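Long-range contacts in BIFUNCTIONAL PROTEIN Proline utilization A (PutA) (PDB 5UX5), which catalyses the two-step oxidation of proline, with an FAD-dependent proline dehydrogenase and an NAD-dependent aldehyde dehydrogenase carried on a single chain: residues Gln265-Asp270 / Pro317-Thr322; Lys299-Ser304 / Val416-Glu421; Ser703-Leu708 / His1066-Ile1071. One frame throughout, in Å; residues are numbered along the deposited sequence.

Interaction 1 of 3, residues Gln265-Asp270 / Pro317-Thr322; sequences QAYLPD and PAPYAT. With FAD (flavin-adenine dinucleotide), chain E.
Part of the FAD pocket of the proline dehydrogenase domain is walled by two loops, which meet through Tyr267 and Leu268 with Pro319, and through Pro269 with Tyr320. One backbone hydrogen bond ties them: Tyr320 N donates to Tyr267 O at 2.9 Å. The same carbonyl also receives a CA-H...O contact from Pro319 CA. Around this link the packing is made by prolines on aromatic rings. Pro319 runs alongside Tyr267. Pro319 CB sits over one face of the Tyr267 ring, 3.8 Å from its centroid and toward the rim, a CH-pi contact. A chi1 of 70° tucks the ring of Tyr267 in over its own backbone, alongside the proline. Tyr267 CD2 comes within 3.5 Å of O2B of FAD.

The fold is a TIM barrel. Residues 265-270 follow strand 260-265, so the contact lies at the C-terminal ends of the strands. Gln265, where that strand finishes, reaches the flavin: its NE2 donates to FAD O2 at 2.7 Å, and also bonds Glu234 O. The chain then makes a type I turn from Gln265 to Leu268.

A second CH-pi contact runs the other way. The Pro269 and Tyr320 side chains run antiparallel, and Pro269 CD stands over the centre of the Tyr320 ring, 4.0 Å from the centroid. Ala266 O meets the ring edge in plane, 3.4 Å from Tyr320 CE2, and accepts a bond from Asn329 of helix 323-337. The phenol OH of Tyr320 is bonded to Ala455 O. Leu268 CD2 packs on the methyl CB of Ala318 at 3.8 Å. On the cofactor side, Tyr320 O approaches the adenine at FAD C2A, 3.5 Å away.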
# COMPACT_ATOMS: atom_id res chain seq x y z
N GLN A 265 -19.06 15.47 -7.57
CA GLN A 265 -17.85 16.07 -8.12
C GLN A 265 -17.87 15.89 -9.63
O GLN A 265 -17.76 14.76 -10.13
CB GLN A 265 -16.60 15.43 -7.52
CG GLN A 265 -16.75 15.05 -6.08
CD GLN A 265 -15.54 14.32 -5.52
OE1 GLN A 265 -15.47 13.08 -5.59
NE2 GLN A 265 -14.65 15.05 -4.87
N ALA A 266 -17.99 17.00 -10.36
CA ALA A 266 -18.04 16.94 -11.82
C ALA A 266 -16.76 16.43 -12.47
O ALA A 266 -16.82 16.00 -13.63
CB ALA A 266 -18.33 18.33 -12.41
N TYR A 267 -15.61 16.41 -11.78
CA TYR A 267 -14.45 15.86 -12.46
C TYR A 267 -14.50 14.33 -12.54
O TYR A 267 -13.64 13.72 -13.19
CB TYR A 267 -13.12 16.36 -11.84
CG TYR A 267 -12.71 15.87 -10.45
CD1 TYR A 267 -13.41 14.86 -9.78
CD2 TYR A 267 -11.62 16.44 -9.80
CE1 TYR A 267 -13.01 14.42 -8.53
CE2 TYR A 267 -11.23 16.01 -8.54
CZ TYR A 267 -11.93 15.00 -7.91
OH TYR A 267 -11.54 14.55 -6.65
N LEU A 268 -15.48 13.70 -11.92
CA LEU A 268 -15.69 12.28 -12.13
C LEU A 268 -16.63 12.08 -13.30
O LEU A 268 -17.80 12.47 -13.22
CB LEU A 268 -16.25 11.64 -10.88
CG LEU A 268 -15.37 11.79 -9.65
CD1 LEU A 268 -16.03 11.00 -8.57
CD2 LEU A 268 -13.97 11.25 -9.94
N PRO A 269 -16.18 11.50 -14.40
CA PRO A 269 -17.10 11.27 -15.52
C PRO A 269 -18.34 10.49 -15.09
O PRO A 269 -19.44 10.80 -15.54
CB PRO A 269 -16.24 10.51 -16.53
CG PRO A 269 -15.08 10.01 -15.75
CD PRO A 269 -14.82 11.03 -14.70
N ASP A 270 -18.20 9.50 -14.22
CA ASP A 270 -19.36 8.71 -13.84
C ASP A 270 -20.28 9.43 -12.86
O ASP A 270 -21.29 8.85 -12.43
CB ASP A 270 -18.90 7.34 -13.30
CG ASP A 270 -17.76 7.45 -12.30
OD1 ASP A 270 -16.92 8.37 -12.41
OD2 ASP A 270 -17.70 6.61 -11.38
N PRO A 317 -6.60 7.23 -12.95
CA PRO A 317 -7.22 8.18 -12.02
C PRO A 317 -8.72 8.21 -12.24
O PRO A 317 -9.21 8.02 -13.36
CB PRO A 317 -6.56 9.51 -12.39
CG PRO A 317 -5.36 9.14 -13.26
CD PRO A 317 -5.69 7.86 -13.91
N ALA A 318 -9.47 8.33 -11.16
CA ALA A 318 -10.92 8.46 -11.28
C ALA A 318 -11.36 9.75 -11.99
O ALA A 318 -12.38 9.71 -12.70
CB ALA A 318 -11.55 8.32 -9.89
N PRO A 319 -10.71 10.90 -11.80
CA PRO A 319 -11.14 12.11 -12.50
C PRO A 319 -10.68 12.13 -13.95
O PRO A 319 -9.90 11.31 -14.41
CB PRO A 319 -10.48 13.25 -11.71
CG PRO A 319 -9.99 12.65 -10.47
CD PRO A 319 -9.69 11.22 -10.79
N TYR A 320 -11.22 13.09 -14.68
CA TYR A 320 -10.86 13.30 -16.06
C TYR A 320 -9.38 13.61 -16.14
O TYR A 320 -8.79 14.10 -15.18
CB TYR A 320 -11.64 14.47 -16.64
CG TYR A 320 -13.09 14.24 -16.95
CD1 TYR A 320 -13.47 13.50 -18.05
CD2 TYR A 320 -14.09 14.80 -16.16
CE1 TYR A 320 -14.81 13.30 -18.36
CE2 TYR A 320 -15.44 14.60 -16.46
CZ TYR A 320 -15.78 13.85 -17.56
OH TYR A 320 -17.09 13.64 -17.88
N ALA A 321 -8.80 13.40 -17.34
CA ALA A 321 -7.38 13.65 -17.56
C ALA A 321 -7.06 15.14 -17.71
O ALA A 321 -5.94 15.55 -17.38
CB ALA A 321 -6.90 12.90 -18.79
N THR A 322 -8.00 15.95 -18.18
CA THR A 322 -7.79 17.38 -18.42
C THR A 322 -8.85 18.21 -17.72
O THR A 322 -9.99 17.77 -17.56
CB THR A 322 -7.87 17.70 -19.90
OG1 THR A 322 -9.25 17.67 -20.27
CG2 THR A 322 -7.18 16.67 -20.69
PA FAD E . -11.75 26.45 -11.55
O1A FAD E . -10.33 27.06 -11.78
O2A FAD E . -12.77 26.62 -12.58
O5B FAD E . -11.86 24.98 -11.36
C5B FAD E . -10.79 24.27 -10.78
C4B FAD E . -11.13 22.79 -10.77
O4B FAD E . -10.88 22.22 -12.02
C3B FAD E . -10.33 22.00 -9.80
O3B FAD E . -10.76 22.04 -8.48
C2B FAD E . -10.41 20.63 -10.37
O2B FAD E . -11.50 19.93 -9.88
C1B FAD E . -10.45 20.89 -11.84
N9A FAD E . -9.16 20.70 -12.49
C8A FAD E . -8.12 21.62 -12.54
N7A FAD E . -7.07 21.08 -13.21
C5A FAD E . -7.37 19.80 -13.64
C6A FAD E . -6.68 18.81 -14.38
N6A FAD E . -5.32 18.97 -14.87
N1A FAD E . -7.30 17.65 -14.63
C2A FAD E . -8.57 17.42 -14.18
N3A FAD E . -9.27 18.36 -13.46
C4A FAD E . -8.71 19.54 -13.18
N1 FAD E . -14.78 19.89 -3.43
C2 FAD E . -15.06 18.50 -3.19
O2 FAD E . -14.28 17.55 -3.80
N3 FAD E . -16.08 18.15 -2.29
C4 FAD E . -16.86 19.12 -1.65
O4 FAD E . -17.86 18.74 -0.78
C4X FAD E . -16.68 20.56 -2.02
N5 FAD E . -17.53 21.55 -1.55
C5X FAD E . -17.37 22.89 -1.96
C6 FAD E . -18.22 23.90 -1.49
C7 FAD E . -18.02 25.21 -1.91
C7M FAD E . -18.91 26.32 -1.42
C8 FAD E . -17.02 25.53 -2.79
C8M FAD E . -16.81 26.94 -3.23
C9 FAD E . -16.17 24.53 -3.25
C9A FAD E . -16.35 23.23 -2.84
N10 FAD E . -15.47 22.23 -3.35
C10 FAD E . -15.62 20.89 -2.95
C1' FAD E . -14.36 22.62 -4.25
C2' FAD E . -14.58 22.44 -5.73
O2' FAD E . -14.65 21.09 -6.01
C3' FAD E . -13.42 23.15 -6.46
O3' FAD E . -12.26 22.50 -6.12
C4' FAD E . -13.20 24.64 -6.19
O4' FAD E . -14.35 25.30 -5.80
C5' FAD E . -12.48 25.38 -7.34
O5' FAD E . -12.98 25.13 -8.65
P FAD E . -13.72 26.24 -9.57
O1P FAD E . -15.09 25.85 -10.24
O2P FAD E . -13.66 27.45 -8.56
O3P FAD E . -12.57 26.99 -10.44

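Interaction 2 of 3, residues Lys299-Ser304 / Val416-Glu421; sequences KGANLS and VRRLEE. With FAD (flavin-adenine dinucleotide), chain E.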
# COMPACT_ATOMS: atom_id res chain seq x y z
N LYS A 299 -16.52 20.96 -8.71
CA LYS A 299 -15.67 20.36 -9.74
C LYS A 299 -14.83 19.22 -9.17
O LYS A 299 -14.68 18.19 -9.83
CB LYS A 299 -14.81 21.43 -10.44
CG LYS A 299 -15.63 22.21 -11.50
CD LYS A 299 -14.95 23.46 -12.08
CE LYS A 299 -15.97 24.30 -12.90
NZ LYS A 299 -15.44 25.55 -13.59
N GLY A 300 -14.34 19.37 -7.94
CA GLY A 300 -13.60 18.31 -7.25
C GLY A 300 -12.30 18.79 -6.65
O GLY A 300 -11.53 19.48 -7.33
N ALA A 301 -12.02 18.45 -5.38
CA ALA A 301 -10.87 19.02 -4.68
C ALA A 301 -9.76 18.01 -4.38
O ALA A 301 -8.77 18.37 -3.74
CB ALA A 301 -11.33 19.69 -3.38
N ASN A 302 -9.86 16.79 -4.87
CA ASN A 302 -8.96 15.72 -4.44
C ASN A 302 -8.15 15.14 -5.62
O ASN A 302 -7.79 13.96 -5.60
CB ASN A 302 -9.76 14.64 -3.73
CG ASN A 302 -8.89 13.65 -3.01
OD1 ASN A 302 -7.99 14.03 -2.23
ND2 ASN A 302 -9.10 12.37 -3.30
N LEU A 303 -7.85 15.95 -6.64
CA LEU A 303 -7.18 15.43 -7.83
C LEU A 303 -5.79 14.87 -7.52
O LEU A 303 -5.42 13.79 -8.00
CB LEU A 303 -7.13 16.54 -8.89
CG LEU A 303 -6.61 16.28 -10.31
CD1 LEU A 303 -7.53 15.34 -11.07
CD2 LEU A 303 -6.45 17.58 -11.06
N SER A 304 -5.00 15.59 -6.69
CA SER A 304 -3.66 15.13 -6.32
C SER A 304 -3.70 13.72 -5.75
O SER A 304 -3.10 12.80 -6.31
CB SER A 304 -3.03 16.07 -5.29
OG SER A 304 -2.57 17.28 -5.88
N VAL A 416 -5.31 24.98 3.96
CA VAL A 416 -4.31 25.59 3.08
C VAL A 416 -4.09 24.72 1.84
O VAL A 416 -4.06 25.24 0.72
CB VAL A 416 -3.00 25.86 3.85
N ARG A 417 -3.97 23.40 2.01
CA ARG A 417 -3.83 22.51 0.85
C ARG A 417 -5.02 22.63 -0.10
O ARG A 417 -4.84 22.81 -1.31
CB ARG A 417 -3.67 21.06 1.29
CG ARG A 417 -2.30 20.71 1.73
CD ARG A 417 -2.42 19.89 2.97
NE ARG A 417 -3.56 18.99 2.85
CZ ARG A 417 -4.10 18.34 3.89
NH1 ARG A 417 -3.59 18.50 5.11
NH2 ARG A 417 -5.15 17.54 3.71
N ARG A 418 -6.25 22.49 0.42
CA ARG A 418 -7.44 22.59 -0.42
C ARG A 418 -7.51 23.91 -1.17
O ARG A 418 -7.84 23.94 -2.36
CB ARG A 418 -8.71 22.41 0.43
CG ARG A 418 -8.91 21.02 1.01
CD ARG A 418 -9.68 20.13 0.07
NE ARG A 418 -9.79 18.78 0.63
CZ ARG A 418 -8.95 17.79 0.37
NH1 ARG A 418 -7.92 17.97 -0.46
NH2 ARG A 418 -9.14 16.60 0.94
N LEU A 419 -7.20 25.03 -0.50
CA LEU A 419 -7.27 26.32 -1.17
C LEU A 419 -6.13 26.53 -2.18
O LEU A 419 -6.31 27.30 -3.13
CB LEU A 419 -7.29 27.44 -0.12
N GLU A 420 -4.99 25.86 -2.01
CA GLU A 420 -3.86 26.03 -2.92
C GLU A 420 -4.06 25.24 -4.22
O GLU A 420 -4.15 25.81 -5.31
CB GLU A 420 -2.56 25.59 -2.24
CG GLU A 420 -1.80 26.71 -1.55
CD GLU A 420 -0.51 26.23 -0.90
OE1 GLU A 420 -0.28 24.99 -0.89
OE2 GLU A 420 0.26 27.08 -0.40
N GLU A 421 -4.15 23.91 -4.10
CA GLU A 421 -4.28 23.03 -5.25
C GLU A 421 -5.46 23.38 -6.16
O GLU A 421 -5.47 22.95 -7.32
CB GLU A 421 -4.40 21.58 -4.77
CG GLU A 421 -3.38 21.20 -3.69
CD GLU A 421 -3.68 19.86 -3.01
OE1 GLU A 421 -2.78 19.34 -2.30
OE2 GLU A 421 -4.81 19.34 -3.18
PA FAD E . -11.75 26.45 -11.55
O1A FAD E . -10.33 27.06 -11.78
O2A FAD E . -12.77 26.62 -12.58
O5B FAD E . -11.86 24.98 -11.36
C5B FAD E . -10.79 24.27 -10.78
C4B FAD E . -11.13 22.79 -10.77
O4B FAD E . -10.88 22.22 -12.02
C3B FAD E . -10.33 22.00 -9.80
O3B FAD E . -10.76 22.04 -8.48
C2B FAD E . -10.41 20.63 -10.37
O2B FAD E . -11.50 19.93 -9.88
C1B FAD E . -10.45 20.89 -11.84
N9A FAD E . -9.16 20.70 -12.49
C8A FAD E . -8.12 21.62 -12.54
N7A FAD E . -7.07 21.08 -13.21
C5A FAD E . -7.37 19.80 -13.64
C6A FAD E . -6.68 18.81 -14.38
N6A FAD E . -5.32 18.97 -14.87
N1A FAD E . -7.30 17.65 -14.63
C2A FAD E . -8.57 17.42 -14.18
N3A FAD E . -9.27 18.36 -13.46
C4A FAD E . -8.71 19.54 -13.18
N1 FAD E . -14.78 19.89 -3.43
C2 FAD E . -15.06 18.50 -3.19
O2 FAD E . -14.28 17.55 -3.80
N3 FAD E . -16.08 18.15 -2.29
C4 FAD E . -16.86 19.12 -1.65
O4 FAD E . -17.86 18.74 -0.78
C4X FAD E . -16.68 20.56 -2.02
N5 FAD E . -17.53 21.55 -1.55
C5X FAD E . -17.37 22.89 -1.96
C6 FAD E . -18.22 23.90 -1.49
C7 FAD E . -18.02 25.21 -1.91
C7M FAD E . -18.91 26.32 -1.42
C8 FAD E . -17.02 25.53 -2.79
C8M FAD E . -16.81 26.94 -3.23
C9 FAD E . -16.17 24.53 -3.25
C9A FAD E . -16.35 23.23 -2.84
N10 FAD E . -15.47 22.23 -3.35
C10 FAD E . -15.62 20.89 -2.95
C1' FAD E . -14.36 22.62 -4.25
C2' FAD E . -14.58 22.44 -5.73
O2' FAD E . -14.65 21.09 -6.01
C3' FAD E . -13.42 23.15 -6.46
O3' FAD E . -12.26 22.50 -6.12
C4' FAD E . -13.20 24.64 -6.19
O4' FAD E . -14.35 25.30 -5.80
C5' FAD E . -12.48 25.38 -7.34
O5' FAD E . -12.98 25.13 -8.65
P FAD E . -13.72 26.24 -9.57
O1P FAD E . -15.09 25.85 -10.24
O2P FAD E . -13.66 27.45 -8.56
O3P FAD E . -12.57 26.99 -10.44
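Ala301 points its methyl at helix 408-421, where the aliphatic part of Arg418 meets it. Ala301 CB is 3.8 Å from Arg418 CD and 3.5 Å from FAD N1, so this small side chain touches both the helix and the flavin. Arg418 starts off across the contact rather than at it. A bend at its second torsion (chi2 -89°) then brings the guanidinium over to the loop. There Arg418 NH1 lies 3.4 Å from Ala301 O, but the angle is too poor for a hydrogen bond. The guanidinium stands oblique to this oxygen and to Asn302 OD1. One turn further on, Glu421 and Ser304 point toward each other. They stay in loose contact, with Ser304 OG 4.0 Å from Glu421 CD.

Several backbone atoms of this loop, and Lys299, bind the cofactor. Gly300 N donates to FAD O2' and Gly300 O accepts from FAD O2B, each at 2.6 Å. Ala301 N donates to FAD O2 at 2.9 Å. The extended Lys299 carries NZ to FAD O2A and makes a salt bridge with Asp327.

Residues 299-304 leave strand 293-298 of the TIM barrel and begin helix 303-313. Helix 408-421 follows strand 396-403. The contact thus lays that helix against the loop between strand 293-298 and helix 303-313, and Asn422, next in the chain after Glu421, bonds FAD.

Interaction 3 of 3, residues Ser703-Leu708 / His1066-Ile1071; sequences SADPDL and HRFGYI
Asp705 and Arg1067 form a salt bridge, with their side chains crossing at a slant. Arg1067 NH2 donates to Asp705 OD2 at 2.8 Å and nearly straight, 167° at the proton. Arg1067 NH1 adds a weak bond to the same oxygen. OD2 lies at the edge of the guanidinium, in its plane. Seen from the aspartate, the donor comes on the anti side and somewhat out of the carboxylate plane. The carboxylate and guanidinium planes are 74° apart, and the bridge rests on one carboxylate oxygen.

The other oxygen, OD1, turns to backbone N-H groups of the helix. With CG trans to its N (chi1 -176°), Asp705 acts as N-cap of helix 706-718. Asp705 OD1 accepts from Leu708 N at 3.1 Å, met from above the carboxylate plane, and weakly from Asp707 N. The helix start would probably favour the negative charge. Opposite, Arg1067 to Tyr1070 form a type I' turn, with Phe1068 and Gly1069 at its centre. His1066 ND1 accepts from Gly1069 N at 3.1 Å. The turn follows strand 1056-1064, so the contact joins the last modelled residues to a helix within the aldehyde dehydrogenase family region.

The Arg1067 chain kinks at its second torsion before reaching the carboxylate. Phe1068 CE2 lies over one face of the guanidinium, toward its rim. Leu708 meets both side chains with one branch: its CD1 is 3.7 Å from Arg1067 NH1, at the guanidinium edge, and 4.0 Å from Phe1068 CZ. The phenylalanine ring also makes a cation-pi contact with Arg417, while Asp707 makes a salt bridge with Arg739.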
# COMPACT_ATOMS: atom_id res chain seq x y z
N SER A 703 9.33 15.91 13.72
CA SER A 703 9.14 16.53 12.41
C SER A 703 8.23 15.72 11.48
O SER A 703 8.19 15.98 10.28
CB SER A 703 10.50 16.75 11.74
OG SER A 703 11.28 17.69 12.48
N ALA A 704 7.53 14.73 12.01
CA ALA A 704 6.67 13.88 11.21
C ALA A 704 5.27 14.43 11.18
O ALA A 704 4.86 15.21 12.03
CB ALA A 704 6.63 12.46 11.75
N ASP A 705 4.54 14.04 10.15
CA ASP A 705 3.11 14.21 10.13
C ASP A 705 2.54 13.15 11.05
O ASP A 705 2.55 11.96 10.71
CB ASP A 705 2.54 14.08 8.71
CG ASP A 705 1.05 14.35 8.65
OD1 ASP A 705 0.31 13.89 9.55
OD2 ASP A 705 0.60 15.00 7.68
N PRO A 706 2.04 13.54 12.22
CA PRO A 706 1.58 12.52 13.18
C PRO A 706 0.49 11.64 12.64
O PRO A 706 0.46 10.44 12.93
CB PRO A 706 1.12 13.36 14.37
CG PRO A 706 0.86 14.67 13.82
CD PRO A 706 1.85 14.89 12.74
N ASP A 707 -0.42 12.20 11.84
CA ASP A 707 -1.55 11.41 11.36
C ASP A 707 -1.13 10.40 10.31
O ASP A 707 -1.45 9.21 10.41
CB ASP A 707 -2.63 12.35 10.86
CG ASP A 707 -3.12 13.25 11.95
OD1 ASP A 707 -3.60 12.72 12.99
OD2 ASP A 707 -2.94 14.47 11.82
N LEU A 708 -0.37 10.84 9.32
CA LEU A 708 0.18 9.89 8.36
C LEU A 708 1.03 8.84 9.08
O LEU A 708 0.96 7.65 8.75
CB LEU A 708 0.97 10.63 7.29
CG LEU A 708 0.06 11.57 6.51
CD1 LEU A 708 0.75 12.27 5.35
CD2 LEU A 708 -1.11 10.77 5.99
N HIS A 1066 5.60 12.81 -2.39
CA HIS A 1066 4.61 13.87 -2.42
C HIS A 1066 4.24 14.29 -0.99
O HIS A 1066 4.47 13.55 -0.04
CB HIS A 1066 3.38 13.39 -3.20
CG HIS A 1066 2.74 12.17 -2.62
ND1 HIS A 1066 1.76 12.22 -1.65
CD2 HIS A 1066 2.98 10.85 -2.83
CE1 HIS A 1066 1.40 11.00 -1.31
NE2 HIS A 1066 2.13 10.14 -2.01
N ARG A 1067 3.71 15.50 -0.86
CA ARG A 1067 3.11 16.01 0.38
C ARG A 1067 1.62 16.22 0.13
O ARG A 1067 1.21 17.28 -0.36
CB ARG A 1067 3.79 17.32 0.85
CG ARG A 1067 3.16 17.95 2.11
CD ARG A 1067 3.85 17.48 3.41
NE ARG A 1067 3.06 17.74 4.62
CZ ARG A 1067 2.40 16.81 5.30
NH1 ARG A 1067 2.43 15.53 4.92
NH2 ARG A 1067 1.71 17.16 6.38
N PHE A 1068 0.82 15.20 0.46
CA PHE A 1068 -0.61 15.21 0.13
C PHE A 1068 -0.82 15.43 -1.36
O PHE A 1068 -1.70 16.19 -1.77
CB PHE A 1068 -1.35 16.28 0.93
CG PHE A 1068 -1.54 15.93 2.36
CD1 PHE A 1068 -2.31 14.83 2.70
CD2 PHE A 1068 -0.91 16.66 3.35
CE1 PHE A 1068 -2.48 14.48 4.02
CE2 PHE A 1068 -1.08 16.31 4.69
CZ PHE A 1068 -1.86 15.22 5.02
N GLY A 1069 0.03 14.79 -2.17
CA GLY A 1069 -0.10 14.81 -3.61
C GLY A 1069 0.82 15.78 -4.33
O GLY A 1069 1.07 15.59 -5.52
N TYR A 1070 1.32 16.81 -3.66
CA TYR A 1070 2.12 17.82 -4.33
C TYR A 1070 3.57 17.35 -4.45
O TYR A 1070 4.18 16.93 -3.46
CB TYR A 1070 2.02 19.14 -3.56
CG TYR A 1070 3.02 20.22 -3.94
CD1 TYR A 1070 2.83 21.02 -5.07
CD2 TYR A 1070 4.13 20.47 -3.13
CE1 TYR A 1070 3.74 22.02 -5.40
CE2 TYR A 1070 5.04 21.46 -3.45
CZ TYR A 1070 4.85 22.24 -4.58
OH TYR A 1070 5.77 23.22 -4.89
N ILE A 1071 4.12 17.40 -5.67
CA ILE A 1071 5.47 16.89 -5.97
C ILE A 1071 6.20 17.75 -7.01
O ILE A 1071 6.42 18.95 -6.82
CB ILE A 1071 5.41 15.39 -6.43
CG1 ILE A 1071 6.59 15.04 -7.33
CG2 ILE A 1071 4.08 15.06 -7.11
CD1 ILE A 1071 6.22 14.82 -8.82

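In the fold
Interactions 1 and 2 belong to the proline dehydrogenase barrel, and both touch FAD. Their segments alternate along the chain and meet directly: Tyr267 N is probably bonded to Lys299 O, and Pro319 packs on Leu303. Interaction 1 is fully buried, made of prolines on aromatic rings and one backbone bond. Interaction 2 is partly buried, and its two segments share no hydrogen bond. Interaction 3 is a surface contact, where a salt bridge leads, with some apolar packing beside it. It lies beside interaction 2, where Ser304 packs on Gly1069. The 1066-1071 turn thus touches both the barrel and helix 706-718. Interactions 1 and 3 do not touch.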